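Local coordinates for PRO-PRO endopeptidase (Paenibacillus alvei, PDB 6FPC), which cleaves peptide bonds between two prolines as a secreted zinc-dependent endoprotease and may thereby regulate bacterial adhesion, at residues D129-I134 with T154-E159; S162-S167 with L180-M185. All blocks are in the same frame, centred on the assembly; numbering follows the deposited sequence.

Interaction 1: D129-I134 with T154-E159; sequences DEFINI and TEYFAE. With CD (cadmium ion), chain F.
F131, Y156 and F157 each hold CG opposite the backbone N, and this shared choice of chi1 (-165° at F131) swings three rings into one aromatic cluster. The cluster joins the helical segments 129-134 and 154-159 of the ATLF-like domain, whose axes run nearly at right angles and come within 10.6 Å. Such a separation is too wide for the backbones to meet, and large side chains bridge it instead. F131 is the inserted ring: its far end reaches the other helix, with CZ 3.6 Å from CD2 of Y156 and 3.7 Å from CA of F157. The two phenylalanines make a T-shaped pair, the edge of F157 turned to the face of F131 with the planes at 75°. Against Y156 the planes differ by only 30°, yet the rings are slid so far apart that they barely overlap. I134 adds its CG2 branch at the edge of the Y156 ring. F184 meets the F131 ring from helix 179-188. The helix of 154-159 also carries E155, which completes the catalytic metal site with H111, H115 and Y148. There its carboxylate binds cadmium unevenly, through OE2 at 2.0 Å and OE1 at 2.7 Å.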
loop_
_atom_site.group_PDB
_atom_site.type_symbol
_atom_site.label_atom_id
_atom_site.label_comp_id
_atom_site.label_asym_id
_atom_site.label_seq_id
_atom_site.Cartn_x
_atom_site.Cartn_y
_atom_site.Cartn_z
ATOM N N ASP A 129 -3.241 11.053 -17.749
ATOM C CA ASP A 129 -2.493 10.781 -18.990
ATOM C C ASP A 129 -0.987 10.788 -18.778
ATOM O O ASP A 129 -0.292 9.949 -19.351
ATOM C CB ASP A 129 -2.877 11.768 -20.110
ATOM C CG ASP A 129 -4.347 11.778 -20.475
ATOM O OD1 ASP A 129 -4.975 10.693 -20.457
ATOM O OD2 ASP A 129 -4.870 12.868 -20.792
ATOM N N GLU A 130 -0.496 11.710 -17.916
ATOM C CA GLU A 130 0.913 11.857 -17.582
ATOM C C GLU A 130 1.432 10.583 -16.921
ATOM O O GLU A 130 2.487 10.086 -17.316
ATOM C CB GLU A 130 1.145 13.064 -16.651
ATOM C CG GLU A 130 2.619 13.346 -16.388
ATOM C CD GLU A 130 2.988 14.295 -15.260
ATOM O OE1 GLU A 130 2.119 14.609 -14.413
ATOM O OE2 GLU A 130 4.168 14.716 -15.218
ATOM N N PHE A 131 0.709 10.079 -15.900
ATOM C CA PHE A 131 1.151 8.870 -15.203
ATOM C C PHE A 131 1.016 7.641 -16.097
ATOM O O PHE A 131 1.915 6.803 -16.084
ATOM C CB PHE A 131 0.512 8.674 -13.825
ATOM C CG PHE A 131 1.278 7.634 -13.012
ATOM C CD1 PHE A 131 2.527 7.928 -12.474
ATOM C CD2 PHE A 131 0.791 6.340 -12.871
ATOM C CE1 PHE A 131 3.247 6.964 -11.750
ATOM C CE2 PHE A 131 1.499 5.383 -12.127
ATOM C CZ PHE A 131 2.730 5.693 -11.599
ATOM N N ILE A 132 -0.084 7.541 -16.875
ATOM C CA ILE A 132 -0.283 6.418 -17.814
ATOM C C ILE A 132 0.905 6.311 -18.786
ATOM O O ILE A 132 1.383 5.200 -19.052
ATOM C CB ILE A 132 -1.632 6.558 -18.583
ATOM C CG1 ILE A 132 -2.886 6.403 -17.647
ATOM C CG2 ILE A 132 -1.716 5.621 -19.817
ATOM C CD1 ILE A 132 -3.075 5.201 -16.942
ATOM N N ASN A 133 1.348 7.462 -19.330
ATOM C CA ASN A 133 2.487 7.534 -20.234
ATOM C C ASN A 133 3.759 6.965 -19.539
ATOM O O ASN A 133 4.468 6.156 -20.134
ATOM C CB ASN A 133 2.712 8.977 -20.730
ATOM C CG ASN A 133 3.943 9.115 -21.603
ATOM O OD1 ASN A 133 3.988 8.642 -22.745
ATOM N ND2 ASN A 133 4.982 9.741 -21.068
ATOM N N ILE A 134 4.004 7.364 -18.271
ATOM C CA ILE A 134 5.140 6.896 -17.483
ATOM C C ILE A 134 5.047 5.362 -17.253
ATOM O O ILE A 134 6.028 4.630 -17.464
ATOM C CB ILE A 134 5.249 7.693 -16.161
ATOM C CG1 ILE A 134 5.697 9.146 -16.428
ATOM C CG2 ILE A 134 6.230 7.012 -15.192
ATOM C CD1 ILE A 134 5.339 10.102 -15.292
ATOM N N THR A 154 -2.651 1.811 -11.118
ATOM C CA THR A 154 -2.838 1.985 -9.660
ATOM C C THR A 154 -1.799 1.179 -8.868
ATOM O O THR A 154 -1.271 1.660 -7.867
ATOM C CB THR A 154 -4.239 1.543 -9.225
ATOM O OG1 THR A 154 -4.462 0.244 -9.774
ATOM C CG2 THR A 154 -5.317 2.502 -9.699
ATOM N N GLU A 155 -1.480 -0.036 -9.349
ATOM C CA GLU A 155 -0.506 -0.896 -8.691
ATOM C C GLU A 155 0.918 -0.349 -8.887
ATOM O O GLU A 155 1.707 -0.278 -7.922
ATOM C CB GLU A 155 -0.716 -2.360 -9.150
ATOM C CG GLU A 155 -2.108 -2.873 -8.740
ATOM C CD GLU A 155 -2.306 -3.000 -7.229
ATOM O OE1 GLU A 155 -3.444 -3.295 -6.802
ATOM O OE2 GLU A 155 -1.312 -2.873 -6.477
ATOM N N TYR A 156 1.218 0.120 -10.108
ATOM C CA TYR A 156 2.525 0.718 -10.389
ATOM C C TYR A 156 2.701 1.979 -9.539
ATOM O O TYR A 156 3.762 2.162 -8.934
ATOM C CB TYR A 156 2.684 1.033 -11.882
ATOM C CG TYR A 156 4.083 1.495 -12.230
ATOM C CD1 TYR A 156 5.197 0.721 -11.904
ATOM C CD2 TYR A 156 4.303 2.746 -12.807
ATOM C CE1 TYR A 156 6.488 1.163 -12.165
ATOM C CE2 TYR A 156 5.597 3.197 -13.078
ATOM C CZ TYR A 156 6.683 2.393 -12.772
ATOM O OH TYR A 156 7.957 2.807 -13.055
ATOM N N PHE A 157 1.622 2.777 -9.397
ATOM C CA PHE A 157 1.657 3.968 -8.551
ATOM C C PHE A 157 2.022 3.579 -7.121
ATOM O O PHE A 157 3.005 4.068 -6.585
ATOM C CB PHE A 157 0.323 4.758 -8.575
ATOM C CG PHE A 157 0.401 5.945 -7.639
ATOM C CD1 PHE A 157 1.024 7.125 -8.039
ATOM C CD2 PHE A 157 -0.051 5.846 -6.319
ATOM C CE1 PHE A 157 1.143 8.207 -7.164
ATOM C CE2 PHE A 157 0.096 6.927 -5.432
ATOM C CZ PHE A 157 0.689 8.098 -5.865
ATOM N N ALA A 158 1.257 2.668 -6.513
ATOM C CA ALA A 158 1.484 2.258 -5.125
ATOM C C ALA A 158 2.883 1.633 -4.890
ATOM O O ALA A 158 3.541 1.933 -3.890
ATOM C CB ALA A 158 0.391 1.301 -4.685
ATOM N N GLU A 159 3.331 0.773 -5.805
ATOM C CA GLU A 159 4.612 0.110 -5.625
ATOM C C GLU A 159 5.815 1.050 -5.898
ATOM O O GLU A 159 6.776 1.057 -5.117
ATOM C CB GLU A 159 4.674 -1.161 -6.474
ATOM C CG GLU A 159 5.745 -2.154 -6.011
ATOM C CD GLU A 159 5.777 -2.530 -4.534
ATOM O OE1 GLU A 159 4.717 -2.523 -3.871
ATOM O OE2 GLU A 159 6.878 -2.837 -4.034
HETATM CD CD CD F . -1.911 -3.024 -4.572
HETATM O O HOH W 1 -3.248 -4.176 -3.528
#

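Interaction 2: S162-S167 with L180-M185; sequences SLYLYS and LTYEFM
T181 OG1 is gripped by two side chains, Y156 OH and E138 OE2, and this buried hydroxyl ties 180-185 to helices 129-138 and 153-166. The same glutamate uses its other oxygen, OE1, to take the N-H of L180, so one carboxylate ties down two successive residues in the first turn of helix 179-188. The contact across to 162-167 is apolar and turns on a single ring, that of Y164. Its CG lies opposite the backbone N (chi1 -173°), which sends the ring out toward M185 and Y182, residues one turn apart on the facing helix. M185 sits over the ring face: CB is 4.0 Å from the ring centroid and 28° off the normal, a CH-pi contact whose shortest approach is 3.6 Å, from M185 CB to Y164 CG. Beyond CB the methionine chain bends and leads away, leaving the beta carbon to do the touching. Y182 meets the edge of the same ring, CE2 to CE2 of Y164 at 3.7 Å. The two tyrosine planes are inclined at 51°, with centroids 5.8 Å apart. R171 adds a cation-pi contact to Y164 from helix 168-177, whose N-cap is S167. The contact brings together the first and third of three successive helices: 153-166 runs into 168-177, and 179-188, next in the chain, packs against 153-166 and 129-138.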
loop_
_atom_site.group_PDB
_atom_site.type_symbol
_atom_site.label_atom_id
_atom_site.label_comp_id
_atom_site.label_asym_id
_atom_site.label_seq_id
_atom_site.Cartn_x
_atom_site.Cartn_y
_atom_site.Cartn_z
ATOM N N SER A 162 6.154 3.387 -3.110
ATOM C CA SER A 162 6.775 2.626 -2.015
ATOM C C SER A 162 8.306 2.632 -2.204
ATOM O O SER A 162 9.009 2.968 -1.243
ATOM C CB SER A 162 6.264 1.191 -1.955
ATOM O OG SER A 162 4.897 1.183 -1.577
ATOM N N LEU A 163 8.818 2.323 -3.439
ATOM C CA LEU A 163 10.277 2.375 -3.704
ATOM C C LEU A 163 10.842 3.773 -3.363
ATOM O O LEU A 163 11.895 3.889 -2.739
ATOM C CB LEU A 163 10.619 2.024 -5.161
ATOM C CG LEU A 163 10.430 0.560 -5.614
ATOM C CD1 LEU A 163 10.564 0.440 -7.129
ATOM C CD2 LEU A 163 11.463 -0.356 -4.986
ATOM N N TYR A 164 10.102 4.830 -3.742
ATOM C CA TYR A 164 10.498 6.217 -3.510
ATOM C C TYR A 164 10.589 6.594 -2.033
ATOM O O TYR A 164 11.512 7.311 -1.634
ATOM C CB TYR A 164 9.555 7.194 -4.253
ATOM C CG TYR A 164 10.046 8.622 -4.164
ATOM C CD1 TYR A 164 9.608 9.471 -3.145
ATOM C CD2 TYR A 164 11.018 9.097 -5.034
ATOM C CE1 TYR A 164 10.147 10.749 -2.987
ATOM C CE2 TYR A 164 11.558 10.377 -4.890
ATOM C CZ TYR A 164 11.102 11.207 -3.880
ATOM O OH TYR A 164 11.644 12.458 -3.734
ATOM N N LEU A 165 9.606 6.158 -1.238
ATOM C CA LEU A 165 9.477 6.541 0.164
ATOM C C LEU A 165 10.182 5.646 1.195
ATOM O O LEU A 165 10.603 6.173 2.225
ATOM C CB LEU A 165 7.974 6.656 0.506
ATOM C CG LEU A 165 7.181 7.778 -0.224
ATOM C CD1 LEU A 165 5.689 7.585 -0.094
ATOM C CD2 LEU A 165 7.566 9.169 0.264
ATOM N N TYR A 166 10.305 4.325 0.946
ATOM C CA TYR A 166 10.832 3.335 1.903
ATOM C C TYR A 166 12.247 3.632 2.439
ATOM O O TYR A 166 12.436 3.679 3.666
ATOM C CB TYR A 166 10.757 1.905 1.312
ATOM C CG TYR A 166 11.148 0.796 2.269
ATOM C CD1 TYR A 166 10.264 0.348 3.248
ATOM C CD2 TYR A 166 12.392 0.176 2.178
ATOM C CE1 TYR A 166 10.611 -0.686 4.117
ATOM C CE2 TYR A 166 12.744 -0.873 3.033
ATOM C CZ TYR A 166 11.844 -1.307 3.992
ATOM O OH TYR A 166 12.186 -2.327 4.848
ATOM N N SER A 167 13.240 3.796 1.545
ATOM C CA SER A 167 14.608 4.075 1.971
ATOM C C SER A 167 15.379 4.844 0.903
ATOM O O SER A 167 14.891 5.001 -0.230
ATOM C CB SER A 167 15.337 2.774 2.298
ATOM O OG SER A 167 15.481 1.999 1.121
ATOM N N LEU A 180 11.753 8.349 -15.240
ATOM C CA LEU A 180 10.554 9.176 -15.401
ATOM C C LEU A 180 9.624 9.023 -14.183
ATOM O O LEU A 180 9.034 10.011 -13.749
ATOM C CB LEU A 180 9.804 8.918 -16.717
ATOM C CG LEU A 180 10.576 9.203 -18.003
ATOM C CD1 LEU A 180 9.969 8.451 -19.163
ATOM C CD2 LEU A 180 10.653 10.716 -18.309
ATOM N N THR A 181 9.564 7.803 -13.589
ATOM C CA THR A 181 8.730 7.529 -12.406
ATOM C C THR A 181 9.340 8.238 -11.212
ATOM O O THR A 181 8.599 8.813 -10.414
ATOM C CB THR A 181 8.561 6.017 -12.149
ATOM O OG1 THR A 181 8.160 5.382 -13.356
ATOM C CG2 THR A 181 7.492 5.710 -11.090
ATOM N N TYR A 182 10.685 8.179 -11.073
ATOM C CA TYR A 182 11.389 8.852 -9.975
ATOM C C TYR A 182 11.085 10.380 -9.985
ATOM O O TYR A 182 10.790 10.949 -8.940
ATOM C CB TYR A 182 12.909 8.577 -10.042
ATOM C CG TYR A 182 13.726 9.488 -9.153
ATOM C CD1 TYR A 182 14.235 10.691 -9.635
ATOM C CD2 TYR A 182 13.936 9.180 -7.810
ATOM C CE1 TYR A 182 14.941 11.563 -8.806
ATOM C CE2 TYR A 182 14.654 10.039 -6.975
ATOM C CZ TYR A 182 15.158 11.227 -7.480
ATOM O OH TYR A 182 15.881 12.070 -6.676
ATOM N N GLU A 183 11.180 11.017 -11.161
ATOM C CA GLU A 183 10.914 12.445 -11.391
ATOM C C GLU A 183 9.475 12.817 -10.960
ATOM O O GLU A 183 9.273 13.777 -10.210
ATOM C CB GLU A 183 11.135 12.767 -12.871
ATOM C CG GLU A 183 10.930 14.235 -13.214
ATOM C CD GLU A 183 11.181 14.595 -14.668
ATOM O OE1 GLU A 183 10.754 13.827 -15.564
ATOM O OE2 GLU A 183 11.799 15.659 -14.906
ATOM N N PHE A 184 8.492 12.003 -11.391
ATOM C CA PHE A 184 7.083 12.184 -11.045
ATOM C C PHE A 184 6.900 12.090 -9.522
ATOM O O PHE A 184 6.272 12.977 -8.935
ATOM C CB PHE A 184 6.229 11.144 -11.780
ATOM C CG PHE A 184 4.750 11.182 -11.458
ATOM C CD1 PHE A 184 3.874 11.940 -12.225
ATOM C CD2 PHE A 184 4.227 10.422 -10.409
ATOM C CE1 PHE A 184 2.503 11.968 -11.929
ATOM C CE2 PHE A 184 2.855 10.441 -10.121
ATOM C CZ PHE A 184 2.005 11.203 -10.892
ATOM N N MET A 185 7.474 11.039 -8.879
ATOM C CA MET A 185 7.359 10.855 -7.427
ATOM C C MET A 185 7.986 11.979 -6.654
ATOM O O MET A 185 7.370 12.452 -5.697
ATOM C CB MET A 185 7.907 9.498 -6.956
ATOM C CG MET A 185 7.120 8.305 -7.495
ATOM S SD MET A 185 5.354 8.293 -7.058
ATOM C CE MET A 185 4.785 6.883 -8.026
#

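Interactions 1 and 2 show how one helix, 153-166, can serve two buried contacts and a metal site. Their centres are 11 Å apart, and the hydrogen bond between Y156 OH and T181 OG1, 2.6 Å long, joins them directly. Packing continues the connection: F131 CD1 lies 3.5 Å from F184 CE2, and M185 CE lies 3.6 Å from the carbonyl O of F157. Interaction 1 is the nearer to catalysis, since it includes the zinc ligand E155, and the F157 side chain is about 6 Å from that of H115. Interaction 2 lies farther back, with the M185 side chain about 12 Å from the zinc ion.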